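Local coordinates for protein (triosephosphate isomerase) (Thermotoga maritima, PDB 1B9B) that catalyses the interconversion of dihydroxyacetone phosphate and D-glyceraldehyde 3-phosphate, a reversible step of glycolysis and gluconeogenesis, at residues 4-10 / 36-42; 20-25 / 50-55; 90-96 / 122-127; 215-221 / 245-250. All coordinates share one frame; numbering follows the deposited sequence.

Interaction 1: residues 4-10 / 36-42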
loop_
_atom_site.group_PDB
_atom_site.type_symbol
_atom_site.label_atom_id
_atom_site.label_comp_id
_atom_site.label_asym_id
_atom_site.label_seq_id
_atom_site.Cartn_x
_atom_site.Cartn_y
_atom_site.Cartn_z
ATOM N N LYS B 4 8.651 16.509 36.182
ATOM C CA LYS B 4 9.628 17.503 35.761
ATOM C C LYS B 4 9.268 17.975 34.359
ATOM O O LYS B 4 9.215 17.178 33.435
ATOM C CB LYS B 4 11.015 16.862 35.768
ATOM C CG LYS B 4 12.171 17.810 35.555
ATOM C CD LYS B 4 13.482 17.074 35.776
ATOM C CE LYS B 4 14.683 17.980 35.585
ATOM N NZ LYS B 4 15.961 17.219 35.686
ATOM N N LEU B 5 9.014 19.268 34.206
ATOM C CA LEU B 5 8.652 19.820 32.904
ATOM C C LEU B 5 9.764 19.551 31.901
ATOM O O LEU B 5 10.899 19.305 32.293
ATOM C CB LEU B 5 8.423 21.330 33.019
ATOM C CG LEU B 5 7.205 21.869 33.777
ATOM C CD1 LEU B 5 5.983 21.835 32.874
ATOM C CD2 LEU B 5 6.981 21.068 35.055
ATOM N N ILE B 6 9.436 19.594 30.610
ATOM C CA ILE B 6 10.425 19.356 29.553
ATOM C C ILE B 6 10.187 20.229 28.327
ATOM O O ILE B 6 9.061 20.350 27.824
ATOM C CB ILE B 6 10.435 17.881 29.061
ATOM C CG1 ILE B 6 10.865 16.938 30.181
ATOM C CG2 ILE B 6 11.405 17.733 27.902
ATOM C CD1 ILE B 6 10.770 15.478 29.811
ATOM N N LEU B 7 11.270 20.835 27.858
ATOM C CA LEU B 7 11.236 21.684 26.682
ATOM C C LEU B 7 12.208 21.053 25.689
ATOM O O LEU B 7 13.421 21.034 25.912
ATOM C CB LEU B 7 11.686 23.095 27.043
ATOM C CG LEU B 7 11.728 24.078 25.880
ATOM C CD1 LEU B 7 10.336 24.304 25.306
ATOM C CD2 LEU B 7 12.322 25.359 26.381
ATOM N N ALA B 8 11.672 20.528 24.595
ATOM C CA ALA B 8 12.501 19.872 23.601
ATOM C C ALA B 8 12.451 20.564 22.258
ATOM O O ALA B 8 11.394 21.034 21.828
ATOM C CB ALA B 8 12.067 18.423 23.452
ATOM N N GLY B 9 13.604 20.614 21.594
ATOM C CA GLY B 9 13.689 21.248 20.293
ATOM C C GLY B 9 14.007 20.285 19.164
ATOM O O GLY B 9 15.081 19.674 19.118
ATOM N N ASN B 10 13.063 20.151 18.243
ATOM C CA ASN B 10 13.235 19.264 17.106
ATOM C C ASN B 10 13.679 20.106 15.923
ATOM O O ASN B 10 12.847 20.621 15.171
ATOM C CB ASN B 10 11.912 18.543 16.808
ATOM C CG ASN B 10 11.963 17.731 15.529
ATOM O OD1 ASN B 10 12.987 17.138 15.209
ATOM N ND2 ASN B 10 10.853 17.691 14.798
ATOM N N GLU B 36 15.882 23.419 36.933
ATOM C CA GLU B 36 14.569 23.052 37.466
ATOM C C GLU B 36 13.745 22.240 36.473
ATOM O O GLU B 36 12.606 21.860 36.751
ATOM C CB GLU B 36 13.782 24.302 37.879
ATOM C CG GLU B 36 14.391 25.613 37.415
ATOM C CD GLU B 36 15.664 25.963 38.166
ATOM O OE1 GLU B 36 15.945 25.323 39.203
ATOM O OE2 GLU B 36 16.383 26.883 37.727
ATOM N N PHE B 37 14.320 21.982 35.308
ATOM C CA PHE B 37 13.649 21.193 34.293
ATOM C C PHE B 37 14.639 20.844 33.191
ATOM O O PHE B 37 15.820 21.190 33.284
ATOM C CB PHE B 37 12.426 21.944 33.755
ATOM C CG PHE B 37 12.750 23.190 32.995
ATOM C CD1 PHE B 37 13.094 23.129 31.652
ATOM C CD2 PHE B 37 12.665 24.432 33.610
ATOM C CE1 PHE B 37 13.342 24.288 30.926
ATOM C CE2 PHE B 37 12.912 25.597 32.893
ATOM C CZ PHE B 37 13.249 25.525 31.547
ATOM N N GLU B 38 14.175 20.164 32.150
ATOM C CA GLU B 38 15.083 19.754 31.095
ATOM C C GLU B 38 14.882 20.363 29.734
ATOM O O GLU B 38 13.775 20.374 29.193
ATOM C CB GLU B 38 15.061 18.238 30.972
ATOM C CG GLU B 38 15.310 17.567 32.289
ATOM C CD GLU B 38 15.334 16.078 32.175
ATOM O OE1 GLU B 38 16.326 15.549 31.641
ATOM O OE2 GLU B 38 14.354 15.436 32.609
ATOM N N ILE B 39 15.978 20.881 29.190
ATOM C CA ILE B 39 15.965 21.463 27.860
ATOM C C ILE B 39 16.663 20.399 27.020
ATOM O O ILE B 39 17.734 19.909 27.386
ATOM C CB ILE B 39 16.776 22.792 27.771
ATOM C CG1 ILE B 39 16.607 23.625 29.044
ATOM C CG2 ILE B 39 16.294 23.605 26.579
ATOM C CD1 ILE B 39 17.457 23.148 30.209
ATOM N N VAL B 40 16.046 20.022 25.909
ATOM C CA VAL B 40 16.619 19.007 25.046
ATOM C C VAL B 40 16.747 19.543 23.639
ATOM O O VAL B 40 15.805 20.118 23.090
ATOM C CB VAL B 40 15.739 17.728 25.027
ATOM C CG1 VAL B 40 16.157 16.817 23.879
ATOM C CG2 VAL B 40 15.870 16.986 26.354
ATOM N N VAL B 41 17.929 19.363 23.066
ATOM C CA VAL B 41 18.193 19.804 21.706
ATOM C C VAL B 41 18.323 18.551 20.841
ATOM O O VAL B 41 18.947 17.568 21.256
ATOM C CB VAL B 41 19.489 20.632 21.643
ATOM C CG1 VAL B 41 19.324 21.911 22.450
ATOM C CG2 VAL B 41 20.644 19.821 22.195
ATOM N N CYS B 42 17.723 18.579 19.653
ATOM C CA CYS B 42 17.768 17.427 18.758
ATOM C C CYS B 42 18.284 17.752 17.362
ATOM O O CYS B 42 17.504 18.004 16.437
ATOM C CB CYS B 42 16.380 16.798 18.647
ATOM S SG CYS B 42 15.724 16.232 20.216
#
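Strands 6-10 and 38-42 are the two parallel strands of a beta-alpha-beta unit in the TIM barrel, paired Ile6 with Glu38, Leu7 with Ile39 and Ala8 with Val40. Leu7 is gripped through both its backbone groups. Its N reaches Glu38 O at 2.9 Å. Its O takes Val40 N at 2.8 Å. Gly9 N continues the pairing to Val40 O at 2.7 Å. Ahead of the paired residues, Lys4 stretches out fully, CG anti to the backbone N (chi1 -171°), and crosses Glu38 at about a right angle. Its CE lies 3.4 Å from Glu38 CG, while the ion pair NZ to OE2 is long at 3.9 Å. The stronger partner of that carboxylate is Lys61, which bonds OE1. Ala8 CB meets Val40 CB at 4.1 Å on the face shared with Ile6 and Glu38, the barrel interior. On the outer face Leu7 CD2 touches Ile39 CG2 at 4.3 Å, and the Leu5 and Phe37 side chains lean together through their CB atoms. Helix 242-251 covers this outer side, with Met250 against Leu5, Leu7 and Phe37; strand 231-234 flanks 6-10 on its other edge.

Interaction 2: residues 20-25 / 50-55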
loop_
_atom_site.group_PDB
_atom_site.type_symbol
_atom_site.label_atom_id
_atom_site.label_comp_id
_atom_site.label_asym_id
_atom_site.label_seq_id
_atom_site.Cartn_x
_atom_site.Cartn_y
_atom_site.Cartn_z
ATOM N N ALA B 20 25.387 24.579 13.911
ATOM C CA ALA B 20 25.068 23.820 15.103
ATOM C C ALA B 20 25.998 24.155 16.268
ATOM O O ALA B 20 25.534 24.568 17.331
ATOM C CB ALA B 20 25.126 22.335 14.796
ATOM N N LYS B 21 27.304 23.977 16.071
ATOM C CA LYS B 21 28.288 24.251 17.125
ATOM C C LYS B 21 28.104 25.636 17.734
ATOM O O LYS B 21 28.261 25.824 18.943
ATOM C CB LYS B 21 29.719 24.129 16.581
ATOM C CG LYS B 21 30.137 22.717 16.200
ATOM C CD LYS B 21 31.578 22.666 15.694
ATOM C CE LYS B 21 32.579 22.664 16.837
ATOM N NZ LYS B 21 32.447 21.450 17.694
ATOM N N LYS B 22 27.774 26.602 16.883
ATOM C CA LYS B 22 27.565 27.975 17.314
ATOM C C LYS B 22 26.384 28.035 18.267
ATOM O O LYS B 22 26.550 28.202 19.478
ATOM C CB LYS B 22 27.300 28.865 16.096
ATOM C CG LYS B 22 28.423 28.811 15.075
ATOM C CD LYS B 22 28.194 29.739 13.896
ATOM C CE LYS B 22 29.397 29.699 12.952
ATOM N NZ LYS B 22 29.305 30.693 11.843
ATOM N N PHE B 23 25.194 27.882 17.698
ATOM C CA PHE B 23 23.943 27.911 18.440
ATOM C C PHE B 23 24.015 27.186 19.788
ATOM O O PHE B 23 23.557 27.702 20.805
ATOM C CB PHE B 23 22.845 27.294 17.580
ATOM C CG PHE B 23 21.474 27.457 18.142
ATOM C CD1 PHE B 23 21.224 28.360 19.170
ATOM C CD2 PHE B 23 20.421 26.694 17.652
ATOM C CE1 PHE B 23 19.942 28.499 19.703
ATOM C CE2 PHE B 23 19.137 26.826 18.180
ATOM C CZ PHE B 23 18.899 27.731 19.208
ATOM N N VAL B 24 24.595 25.994 19.792
ATOM C CA VAL B 24 24.703 25.203 21.012
ATOM C C VAL B 24 25.511 25.888 22.122
ATOM O O VAL B 24 25.057 25.980 23.268
ATOM C CB VAL B 24 25.304 23.812 20.696
ATOM C CG1 VAL B 24 25.500 23.022 21.972
ATOM C CG2 VAL B 24 24.373 23.053 19.751
ATOM N N SER B 25 26.706 26.367 21.790
ATOM C CA SER B 25 27.545 27.055 22.771
ATOM C C SER B 25 26.766 28.237 23.348
ATOM O O SER B 25 26.721 28.431 24.565
ATOM C CB SER B 25 28.831 27.555 22.115
ATOM O OG SER B 25 29.564 26.477 21.567
ATOM N N GLU B 50 29.539 16.492 17.255
ATOM C CA GLU B 50 30.073 17.818 17.502
ATOM C C GLU B 50 29.340 18.453 18.679
ATOM O O GLU B 50 29.955 18.790 19.697
ATOM C CB GLU B 50 29.929 18.668 16.240
ATOM C CG GLU B 50 31.189 19.439 15.867
ATOM C CD GLU B 50 32.423 18.555 15.781
ATOM O OE1 GLU B 50 32.407 17.578 15.001
ATOM O OE2 GLU B 50 33.411 18.838 16.494
ATOM N N VAL B 51 28.024 18.605 18.533
ATOM C CA VAL B 51 27.185 19.172 19.582
ATOM C C VAL B 51 27.389 18.343 20.843
ATOM O O VAL B 51 27.341 18.849 21.959
ATOM C CB VAL B 51 25.694 19.118 19.186
ATOM C CG1 VAL B 51 24.824 19.407 20.392
ATOM C CG2 VAL B 51 25.410 20.125 18.077
ATOM N N GLY B 52 27.631 17.058 20.643
ATOM C CA GLY B 52 27.832 16.154 21.754
ATOM C C GLY B 52 28.887 16.595 22.744
ATOM O O GLY B 52 28.681 16.487 23.950
ATOM N N GLU B 53 30.016 17.085 22.248
ATOM C CA GLU B 53 31.084 17.524 23.134
ATOM C C GLU B 53 30.812 18.906 23.721
ATOM O O GLU B 53 31.287 19.222 24.810
ATOM C CB GLU B 53 32.431 17.492 22.404
ATOM C CG GLU B 53 32.864 16.071 22.029
ATOM C CD GLU B 53 34.236 16.009 21.385
ATOM O OE1 GLU B 53 34.888 17.070 21.275
ATOM O OE2 GLU B 53 34.656 14.895 20.994
ATOM N N ILE B 54 30.042 19.726 23.011
ATOM C CA ILE B 54 29.702 21.056 23.508
ATOM C C ILE B 54 28.733 20.933 24.691
ATOM O O ILE B 54 28.419 21.920 25.358
ATOM C CB ILE B 54 29.026 21.913 22.416
ATOM C CG1 ILE B 54 29.979 22.102 21.241
ATOM C CG2 ILE B 54 28.626 23.273 22.979
ATOM C CD1 ILE B 54 29.400 22.950 20.124
ATOM N N LEU B 55 28.260 19.718 24.955
ATOM C CA LEU B 55 27.327 19.496 26.051
ATOM C C LEU B 55 27.884 18.624 27.168
ATOM O O LEU B 55 27.357 18.626 28.277
ATOM C CB LEU B 55 26.038 18.876 25.510
ATOM C CG LEU B 55 24.927 19.843 25.104
ATOM C CD1 LEU B 55 25.508 21.051 24.413
ATOM C CD2 LEU B 55 23.943 19.127 24.209
#
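Lys21 O is gripped twice, by Ser25 N at 3.3 Å and by the Ser25 hydroxyl OG at 3.0 Å, and Ile54 CD1 of the facing helix lies against it as well. The OG bond ties the serine back to its own helix, leaving the hydroxyl beside Ile54 CG2. Helices 17-30 and 48-55 belong to the outer helical layer of the TIM barrel and run nearly parallel, the segment axes 9.3 Å apart and crossing at -21°. Where the contact is more open to solvent, Lys21 passes its CG and CD obliquely over Glu50 CG, then folds at its last two torsions (chi3 80°, chi4 63°). That bend brings NZ to Glu50 OE2 at 3.0 Å, a salt bridge made on the lone pair turned away from the other carboxylate oxygen. Glu50 also packs on Ser49 of the second subunit, which places this end of the contact beside the subunit interface. Deeper in, Val24 meets the facing helix with both its methyls: CG1 faces Ile54 CG2, and CG2 meets Val51 CG2 at 3.5 Å. Trp11, from a loop, touches Ala20 and Val24. Val51 CG2 also touches Ala20 CB, 4.0 Å away.

Interaction 3: residues 90-96 / 122-127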
loop_
_atom_site.group_PDB
_atom_site.type_symbol
_atom_site.label_atom_id
_atom_site.label_comp_id
_atom_site.label_asym_id
_atom_site.label_seq_id
_atom_site.Cartn_x
_atom_site.Cartn_y
_atom_site.Cartn_z
ATOM N N GLU B 90 20.315 11.183 25.020
ATOM C CA GLU B 90 19.433 10.764 26.107
ATOM C C GLU B 90 17.974 10.641 25.674
ATOM O O GLU B 90 17.214 9.845 26.221
ATOM C CB GLU B 90 19.544 11.738 27.283
ATOM C CG GLU B 90 20.780 11.513 28.137
ATOM C CD GLU B 90 20.893 12.502 29.281
ATOM O OE1 GLU B 90 21.261 13.668 29.026
ATOM O OE2 GLU B 90 20.606 12.117 30.434
ATOM N N TYR B 91 17.592 11.431 24.681
ATOM C CA TYR B 91 16.231 11.410 24.181
ATOM C C TYR B 91 16.191 11.096 22.704
ATOM O O TYR B 91 17.092 11.473 21.955
ATOM C CB TYR B 91 15.547 12.754 24.425
ATOM C CG TYR B 91 15.277 13.028 25.881
ATOM C CD1 TYR B 91 16.300 13.440 26.739
ATOM C CD2 TYR B 91 14.004 12.837 26.414
ATOM C CE1 TYR B 91 16.058 13.651 28.096
ATOM C CE2 TYR B 91 13.754 13.045 27.766
ATOM C CZ TYR B 91 14.780 13.448 28.601
ATOM O OH TYR B 91 14.524 13.637 29.940
ATOM N N VAL B 92 15.137 10.402 22.295
ATOM C CA VAL B 92 14.947 10.042 20.907
ATOM C C VAL B 92 13.491 10.263 20.530
ATOM O O VAL B 92 12.590 9.668 21.128
ATOM C CB VAL B 92 15.270 8.561 20.649
ATOM C CG1 VAL B 92 14.931 8.221 19.229
ATOM C CG2 VAL B 92 16.723 8.278 20.927
ATOM N N ILE B 93 13.255 11.130 19.553
ATOM C CA ILE B 93 11.896 11.371 19.102
ATOM C C ILE B 93 11.527 10.115 18.336
ATOM O O ILE B 93 12.324 9.617 17.550
ATOM C CB ILE B 93 11.822 12.577 18.147
ATOM C CG1 ILE B 93 12.235 13.847 18.892
ATOM C CG2 ILE B 93 10.417 12.714 17.586
ATOM C CD1 ILE B 93 12.258 15.087 18.035
ATOM N N VAL B 94 10.332 9.592 18.577
ATOM C CA VAL B 94 9.882 8.389 17.893
ATOM C C VAL B 94 8.437 8.554 17.435
ATOM O O VAL B 94 7.592 9.036 18.184
ATOM C CB VAL B 94 9.982 7.150 18.825
ATOM C CG1 VAL B 94 9.475 5.915 18.116
ATOM C CG2 VAL B 94 11.416 6.929 19.246
ATOM N N GLY B 95 8.153 8.163 16.199
ATOM C CA GLY B 95 6.795 8.272 15.697
ATOM C C GLY B 95 6.322 9.659 15.282
ATOM O O GLY B 95 5.130 9.948 15.347
ATOM N N HIS B 96 7.236 10.521 14.849
ATOM C CA HIS B 96 6.853 11.855 14.426
ATOM C C HIS B 96 5.975 11.798 13.178
ATOM O O HIS B 96 6.179 10.972 12.299
ATOM C CB HIS B 96 8.090 12.702 14.142
ATOM C CG HIS B 96 7.804 14.169 14.059
ATOM N ND1 HIS B 96 6.925 14.704 13.140
ATOM C CD2 HIS B 96 8.252 15.207 14.802
ATOM C CE1 HIS B 96 6.844 16.010 13.322
ATOM N NE2 HIS B 96 7.638 16.339 14.325
ATOM N N MET B 122 17.513 4.932 27.278
ATOM C CA MET B 122 17.258 6.257 26.727
ATOM C C MET B 122 15.771 6.577 26.818
ATOM O O MET B 122 14.966 5.695 27.118
ATOM C CB MET B 122 17.732 6.317 25.282
ATOM C CG MET B 122 19.119 5.731 25.087
ATOM S SD MET B 122 19.950 6.408 23.653
ATOM C CE MET B 122 18.820 5.938 22.364
ATOM N N THR B 123 15.393 7.827 26.561
ATOM C CA THR B 123 13.987 8.200 26.663
ATOM C C THR B 123 13.244 8.379 25.349
ATOM O O THR B 123 13.583 9.238 24.535
ATOM C CB THR B 123 13.814 9.482 27.493
ATOM O OG1 THR B 123 14.375 9.284 28.797
ATOM C CG2 THR B 123 12.343 9.826 27.636
ATOM N N PRO B 124 12.202 7.569 25.129
ATOM C CA PRO B 124 11.439 7.686 23.892
ATOM C C PRO B 124 10.513 8.865 24.036
ATOM O O PRO B 124 10.092 9.179 25.139
ATOM C CB PRO B 124 10.637 6.384 23.837
ATOM C CG PRO B 124 11.291 5.483 24.842
ATOM C CD PRO B 124 11.736 6.420 25.919
ATOM N N ILE B 125 10.220 9.534 22.931
ATOM C CA ILE B 125 9.278 10.636 22.947
ATOM C C ILE B 125 8.338 10.259 21.817
ATOM O O ILE B 125 8.585 10.545 20.650
ATOM C CB ILE B 125 9.966 12.019 22.710
ATOM C CG1 ILE B 125 10.818 12.370 23.938
ATOM C CG2 ILE B 125 8.919 13.126 22.509
ATOM C CD1 ILE B 125 11.376 13.791 23.957
ATOM N N LEU B 126 7.275 9.558 22.193
ATOM C CA LEU B 126 6.269 9.082 21.263
ATOM C C LEU B 126 5.331 10.197 20.858
ATOM O O LEU B 126 4.696 10.828 21.698
ATOM C CB LEU B 126 5.479 7.939 21.908
ATOM C CG LEU B 126 4.310 7.307 21.142
ATOM C CD1 LEU B 126 4.762 6.733 19.800
ATOM C CD2 LEU B 126 3.720 6.219 22.010
ATOM N N CYS B 127 5.242 10.429 19.560
ATOM C CA CYS B 127 4.384 11.476 19.042
ATOM C C CYS B 127 3.074 10.865 18.570
ATOM O O CYS B 127 3.071 9.823 17.917
ATOM C CB CYS B 127 5.070 12.191 17.869
ATOM S SG CYS B 127 6.751 12.828 18.180
#
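Over one face of the Tyr91 ring sits Thr123 OG1, 3.9 Å above the plane and displaced toward the rim. The threonine lies alongside the tyrosine, pointing the same way, and its CG2 comes within 3.5 Å of Tyr91 CE2. Ile125 CD1 approaches CD2 of the same ring obliquely, at 3.7 Å. The other flat group, the His96 imidazole, has Cys127 SG 5.0 Å from its centroid, again at a slant. Cys127 SG also rests on Ile93 CG2, put there by a chi1 of -53° that sets the sulfur beside its own backbone N. Elsewhere Val92 CG2 meets the Met122 CE methyl at 3.5 Å. Strands 91-94 and 123-127 are parallel neighbours in the TIM barrel, joined by bonds such as Thr123 N to Glu90 O, 2.7 Å. Val94 N bonds to Ile125 O. Gly95, with positive phi, turns the chain out of the strand to His96, whose ND1 N-caps the next helix at Glu98 N; Lys12 and Glu168 touch the histidine. Five backbone hydrogen bonds thus join the strands, with apolar and aromatic packing on their faces; Tyr91 OH bonds weakly to Glu38, and the cap bond fixes the His96 side chain at the mouth of the barrel.

Interaction 4: residues 215-221 / 245-250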
loop_
_atom_site.group_PDB
_atom_site.type_symbol
_atom_site.label_atom_id
_atom_site.label_comp_id
_atom_site.label_asym_id
_atom_site.label_seq_id
_atom_site.Cartn_x
_atom_site.Cartn_y
_atom_site.Cartn_z
ATOM N N ILE B 215 4.054 25.816 18.837
ATOM C CA ILE B 215 4.579 26.510 20.001
ATOM C C ILE B 215 5.429 27.727 19.655
ATOM O O ILE B 215 6.566 27.591 19.215
ATOM C CB ILE B 215 5.443 25.570 20.867
ATOM C CG1 ILE B 215 4.614 24.365 21.322
ATOM C CG2 ILE B 215 5.996 26.336 22.058
ATOM C CD1 ILE B 215 5.414 23.309 22.065
ATOM N N LYS B 216 4.868 28.916 19.853
ATOM C CA LYS B 216 5.585 30.165 19.608
ATOM C C LYS B 216 5.925 30.759 20.973
ATOM O O LYS B 216 5.369 30.339 21.988
ATOM C CB LYS B 216 4.718 31.131 18.807
ATOM C CG LYS B 216 4.764 30.879 17.317
ATOM C CD LYS B 216 3.774 31.757 16.577
ATOM C CE LYS B 216 4.037 31.735 15.080
ATOM N NZ LYS B 216 4.046 30.349 14.534
ATOM N N PRO B 217 6.839 31.742 21.022
ATOM C CA PRO B 217 7.211 32.347 22.307
ATOM C C PRO B 217 6.087 33.106 23.029
ATOM O O PRO B 217 6.150 33.302 24.246
ATOM C CB PRO B 217 8.390 33.242 21.931
ATOM C CG PRO B 217 8.024 33.688 20.553
ATOM C CD PRO B 217 7.545 32.403 19.911
ATOM N N ASP B 218 5.060 33.515 22.287
ATOM C CA ASP B 218 3.943 34.251 22.876
ATOM C C ASP B 218 2.858 33.354 23.479
ATOM O O ASP B 218 2.472 33.526 24.639
ATOM C CB ASP B 218 3.304 35.157 21.827
ATOM C CG ASP B 218 2.722 34.380 20.671
ATOM O OD1 ASP B 218 3.515 33.763 19.927
ATOM O OD2 ASP B 218 1.479 34.376 20.514
ATOM N N ASN B 219 2.368 32.401 22.689
ATOM C CA ASN B 219 1.311 31.494 23.131
ATOM C C ASN B 219 1.772 30.428 24.113
ATOM O O ASN B 219 0.996 29.943 24.927
ATOM C CB ASN B 219 0.665 30.811 21.921
ATOM C CG ASN B 219 1.660 30.019 21.103
ATOM O OD1 ASN B 219 2.484 29.296 21.655
ATOM N ND2 ASN B 219 1.586 30.142 19.782
ATOM N N PHE B 220 3.037 30.064 24.049
ATOM C CA PHE B 220 3.538 29.031 24.934
ATOM C C PHE B 220 3.156 29.179 26.411
ATOM O O PHE B 220 3.049 28.183 27.127
ATOM C CB PHE B 220 5.054 28.924 24.815
ATOM C CG PHE B 220 5.625 27.798 25.602
ATOM C CD1 PHE B 220 5.236 26.491 25.339
ATOM C CD2 PHE B 220 6.521 28.040 26.635
ATOM C CE1 PHE B 220 5.727 25.439 26.095
ATOM C CE2 PHE B 220 7.022 26.992 27.402
ATOM C CZ PHE B 220 6.625 25.689 27.132
ATOM N N LEU B 221 2.950 30.407 26.875
ATOM C CA LEU B 221 2.592 30.624 28.277
ATOM C C LEU B 221 1.175 30.108 28.545
ATOM O O LEU B 221 0.884 29.570 29.617
ATOM C CB LEU B 221 2.704 32.122 28.616
ATOM C CG LEU B 221 2.573 32.660 30.054
ATOM C CD1 LEU B 221 1.103 32.823 30.413
ATOM C CD2 LEU B 221 3.301 31.752 31.046
ATOM N N GLU B 245 13.972 31.952 24.722
ATOM C CA GLU B 245 12.895 32.750 25.286
ATOM C C GLU B 245 11.930 31.777 25.960
ATOM O O GLU B 245 11.646 31.883 27.156
ATOM C CB GLU B 245 12.183 33.502 24.162
ATOM C CG GLU B 245 11.558 34.825 24.570
ATOM C CD GLU B 245 10.893 35.537 23.400
ATOM O OE1 GLU B 245 11.540 35.675 22.337
ATOM O OE2 GLU B 245 9.725 35.964 23.547
ATOM N N LEU B 246 11.436 30.825 25.171
ATOM C CA LEU B 246 10.519 29.802 25.656
ATOM C C LEU B 246 11.074 29.204 26.933
ATOM O O LEU B 246 10.354 29.029 27.910
ATOM C CB LEU B 246 10.379 28.690 24.626
ATOM C CG LEU B 246 9.831 29.095 23.267
ATOM C CD1 LEU B 246 9.940 27.929 22.300
ATOM C CD2 LEU B 246 8.396 29.534 23.428
ATOM N N ALA B 247 12.361 28.884 26.911
ATOM C CA ALA B 247 13.019 28.298 28.071
ATOM C C ALA B 247 12.875 29.217 29.278
ATOM O O ALA B 247 12.813 28.755 30.421
ATOM C CB ALA B 247 14.497 28.050 27.766
ATOM N N ARG B 248 12.823 30.521 29.010
ATOM C CA ARG B 248 12.689 31.529 30.059
ATOM C C ARG B 248 11.288 31.420 30.643
ATOM O O ARG B 248 11.118 31.259 31.854
ATOM C CB ARG B 248 12.897 32.936 29.479
ATOM C CG ARG B 248 13.901 33.801 30.248
ATOM C CD ARG B 248 15.239 33.897 29.518
ATOM N NE ARG B 248 16.360 34.036 30.447
ATOM C CZ ARG B 248 17.639 34.115 30.089
ATOM N NH1 ARG B 248 17.986 34.075 28.805
ATOM N NH2 ARG B 248 18.578 34.216 31.020
ATOM N N ILE B 249 10.296 31.506 29.759
ATOM C CA ILE B 249 8.888 31.408 30.125
ATOM C C ILE B 249 8.634 30.213 31.041
ATOM O O ILE B 249 8.074 30.352 32.131
ATOM C CB ILE B 249 8.026 31.253 28.869
ATOM C CG1 ILE B 249 8.275 32.440 27.939
ATOM C CG2 ILE B 249 6.569 31.136 29.246
ATOM C CD1 ILE B 249 7.557 32.354 26.618
ATOM N N MET B 250 9.050 29.036 30.593
ATOM C CA MET B 250 8.868 27.826 31.370
ATOM C C MET B 250 9.450 27.925 32.779
ATOM O O MET B 250 8.947 27.293 33.715
ATOM C CB MET B 250 9.499 26.640 30.640
ATOM C CG MET B 250 8.485 25.739 29.956
ATOM S SD MET B 250 9.175 24.144 29.479
ATOM C CE MET B 250 9.929 23.645 31.033
#
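Phe220 CB starts against Leu246 CD2, 3.7 Å away, and the same methyl stays near CG, meeting the ring obliquely. CG is anti to the backbone N (chi1 -175°), which sends the ring across toward the helix. CD2 then meets Ile249 CG2 at 4.1 Å, approached obliquely. At the far end CZ faces Met250, whose SD comes to 3.8 Å from it. With the sulfur 5.1 Å from the ring centroid and 83° off the normal, this is an edge-on Met-aromatic contact. The ring carries the loop that follows barrel strand 208-211 onto the last helix of the TIM barrel, 242-251, and no hydrogen bond crosses between the two segments. Leu246 CD2 also reaches Ile215 CG2, and Pro217 CB at 4.0 Å. Further out, Leu221 CD2 touches Ile249 CG2 at 3.8 Å, and the Glu245 carboxylate lies across Pro217 CB. The loop keeps its turn by its own bonds, Asn219 OD1 accepting from Lys216 N at 3.0 Å and Phe220 N giving to Lys216 O. The Lys216 side chain comes within about 5 Å of a bound sulfate, probably from the crystallisation liquor.

Overall arrangement
Interactions 1 and 3 are the buried ones, both pairing parallel strands of the same barrel, and they meet inside it where Val40 packs on Tyr91 and Asn10 on His96. Main-chain hydrogen bonds dominate there. Interactions 2 and 4 lie further out, their centres about 20 Å and 16 Å from the centre of the chain, and rely on side chains: a salt bridge edging aliphatic packing in 2, a mainly apolar seam with a Met-aromatic contact and no hydrogen bond across it in 4. Interaction 1 touches both outer contacts, Ala247 resting on Leu7 and Leu55 on Val41. Interaction 2 uses the helix that connects the strands of interaction 1. Interactions 2, 3 and 4 do not touch one another.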